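Local coordinates for coat protein (Sulfolobus turreted icosahedral virus, PDB 2BBD) that is the major capsid protein of an archaeal virus and probably builds its icosahedral shell through a double jelly-roll fold, at residues S197-V202 and P230-L235. Residues are numbered along the deposited sequence; the frame is centred on the assembly and turned at random.
Sequences SAPIHV and PTEYEL
P199 lies with its ring against two glutamate side chains, E232 and E234, which rise from the same face of strand 230-235. With E232 the meeting is wholly between hydrocarbon groups: P199 CG rests on E232 CG at 3.4 Å and on E232 CB at 3.7 Å, the two side chains crossing at a slant. Beyond this point E232 bends at chi2 (91°), which swings its carboxylate off the proline.

E234 meets the same ring differently. Its chain is extended through CG and CD (chi2 -177°) and runs across the proline at about a right angle, bringing carboxylate oxygen OE1 within 3.2 Å of P199 CB and 3.4 Å of P199 CG. Lower down, E234 CB lies 3.9 Å from P199 CB, so the ring covers both the stem and one oxygen of this acid. The other oxygen, OE2, is near D244; the like charges may raise the pKa of one acid, though K247, which packs on E234, E232 and P199, may offset this.

A water adds a polar link. It donates to S197 O at 2.6 Å and pairs with T231 OG1 at 2.8 Å, joining the loop before strand 200-204 to the start of strand 230-237.

Strand 293-299 lies between strands 200-204 and 230-237, but the loop before 200-204 leans toward 230-237 and brings P199 onto the glutamates; P199 also touches D296. Y233 points to the other face and packs on I273 of strand 270-284, in the facing B-I-D-G sheet. The order 200-204, 293-299, 230-237, 243-249 is the C-H-E-F sheet of the second jelly roll in this double jelly-roll capsid fold.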
# COMPACT_ATOMS: atom_id res chain seq x y z
N SER A 197 -19.54 -20.51 -0.46
CA SER A 197 -20.69 -19.64 -0.60
C SER A 197 -20.81 -18.78 0.65
O SER A 197 -21.33 -17.67 0.60
CB SER A 197 -21.97 -20.46 -0.81
OG SER A 197 -22.15 -21.39 0.24
N ALA A 198 -20.32 -19.30 1.77
CA ALA A 198 -20.36 -18.56 3.03
C ALA A 198 -18.92 -18.14 3.34
O ALA A 198 -17.98 -18.88 3.06
CB ALA A 198 -20.91 -19.44 4.15
N PRO A 199 -18.73 -16.95 3.93
CA PRO A 199 -17.38 -16.48 4.26
C PRO A 199 -16.58 -17.42 5.15
O PRO A 199 -17.07 -17.89 6.18
CB PRO A 199 -17.62 -15.13 4.92
CG PRO A 199 -18.90 -14.65 4.27
CD PRO A 199 -19.74 -15.92 4.25
N ILE A 200 -15.34 -17.70 4.75
CA ILE A 200 -14.47 -18.57 5.52
C ILE A 200 -13.24 -17.78 5.98
O ILE A 200 -12.88 -16.78 5.37
CB ILE A 200 -14.03 -19.79 4.70
CG1 ILE A 200 -13.15 -19.36 3.53
CG2 ILE A 200 -15.27 -20.53 4.19
CD1 ILE A 200 -12.60 -20.52 2.76
N HIS A 201 -12.63 -18.24 7.06
CA HIS A 201 -11.46 -17.58 7.64
C HIS A 201 -10.27 -17.40 6.71
O HIS A 201 -9.74 -18.37 6.16
CB HIS A 201 -10.99 -18.36 8.87
CG HIS A 201 -9.73 -17.81 9.47
ND1 HIS A 201 -9.72 -16.71 10.31
CD2 HIS A 201 -8.44 -18.19 9.32
CE1 HIS A 201 -8.47 -16.44 10.64
NE2 HIS A 201 -7.67 -17.31 10.06
N VAL A 202 -9.83 -16.16 6.56
CA VAL A 202 -8.67 -15.85 5.74
C VAL A 202 -7.46 -15.65 6.68
O VAL A 202 -6.47 -16.37 6.59
CB VAL A 202 -8.88 -14.57 4.92
CG1 VAL A 202 -7.66 -14.31 4.05
CG2 VAL A 202 -10.14 -14.71 4.06
N PRO A 230 -14.88 -12.91 -5.50
CA PRO A 230 -15.34 -12.59 -4.15
C PRO A 230 -16.80 -12.18 -4.14
O PRO A 230 -17.23 -11.39 -4.97
CB PRO A 230 -14.38 -11.47 -3.71
CG PRO A 230 -14.04 -10.79 -4.98
CD PRO A 230 -13.89 -11.92 -5.98
N THR A 231 -17.57 -12.72 -3.20
CA THR A 231 -18.99 -12.38 -3.11
C THR A 231 -19.40 -11.77 -1.77
O THR A 231 -20.35 -10.99 -1.70
CB THR A 231 -19.86 -13.63 -3.37
OG1 THR A 231 -19.51 -14.66 -2.44
CG2 THR A 231 -19.62 -14.14 -4.78
N GLU A 232 -18.66 -12.11 -0.72
CA GLU A 232 -18.98 -11.61 0.61
C GLU A 232 -17.72 -11.41 1.46
O GLU A 232 -16.77 -12.19 1.37
CB GLU A 232 -19.90 -12.60 1.33
CG GLU A 232 -20.47 -12.12 2.65
CD GLU A 232 -21.80 -11.40 2.49
OE1 GLU A 232 -22.52 -11.68 1.51
OE2 GLU A 232 -22.14 -10.56 3.36
N TYR A 233 -17.74 -10.36 2.28
CA TYR A 233 -16.63 -10.03 3.17
C TYR A 233 -17.17 -9.99 4.59
O TYR A 233 -18.25 -9.46 4.84
CB TYR A 233 -16.01 -8.67 2.83
CG TYR A 233 -15.01 -8.19 3.86
CD1 TYR A 233 -13.65 -8.50 3.73
CD2 TYR A 233 -15.41 -7.45 4.98
CE1 TYR A 233 -12.72 -8.07 4.69
CE2 TYR A 233 -14.49 -7.02 5.94
CZ TYR A 233 -13.15 -7.34 5.78
OH TYR A 233 -12.24 -6.92 6.72
N GLU A 234 -16.40 -10.51 5.53
CA GLU A 234 -16.84 -10.55 6.92
C GLU A 234 -15.71 -10.27 7.90
O GLU A 234 -14.64 -10.89 7.81
CB GLU A 234 -17.43 -11.94 7.19
CG GLU A 234 -18.21 -12.10 8.47
CD GLU A 234 -18.69 -13.53 8.67
OE1 GLU A 234 -19.02 -14.19 7.65
OE2 GLU A 234 -18.76 -13.99 9.82
N LEU A 235 -15.93 -9.33 8.81
CA LEU A 235 -14.96 -9.00 9.85
C LEU A 235 -15.64 -9.47 11.13
O LEU A 235 -16.66 -8.91 11.55
CB LEU A 235 -14.70 -7.49 9.92
CG LEU A 235 -13.61 -7.13 10.93
CD1 LEU A 235 -12.27 -7.71 10.45
CD2 LEU A 235 -13.51 -5.62 11.11
O HOH W 1 -21.70 -16.05 -1.41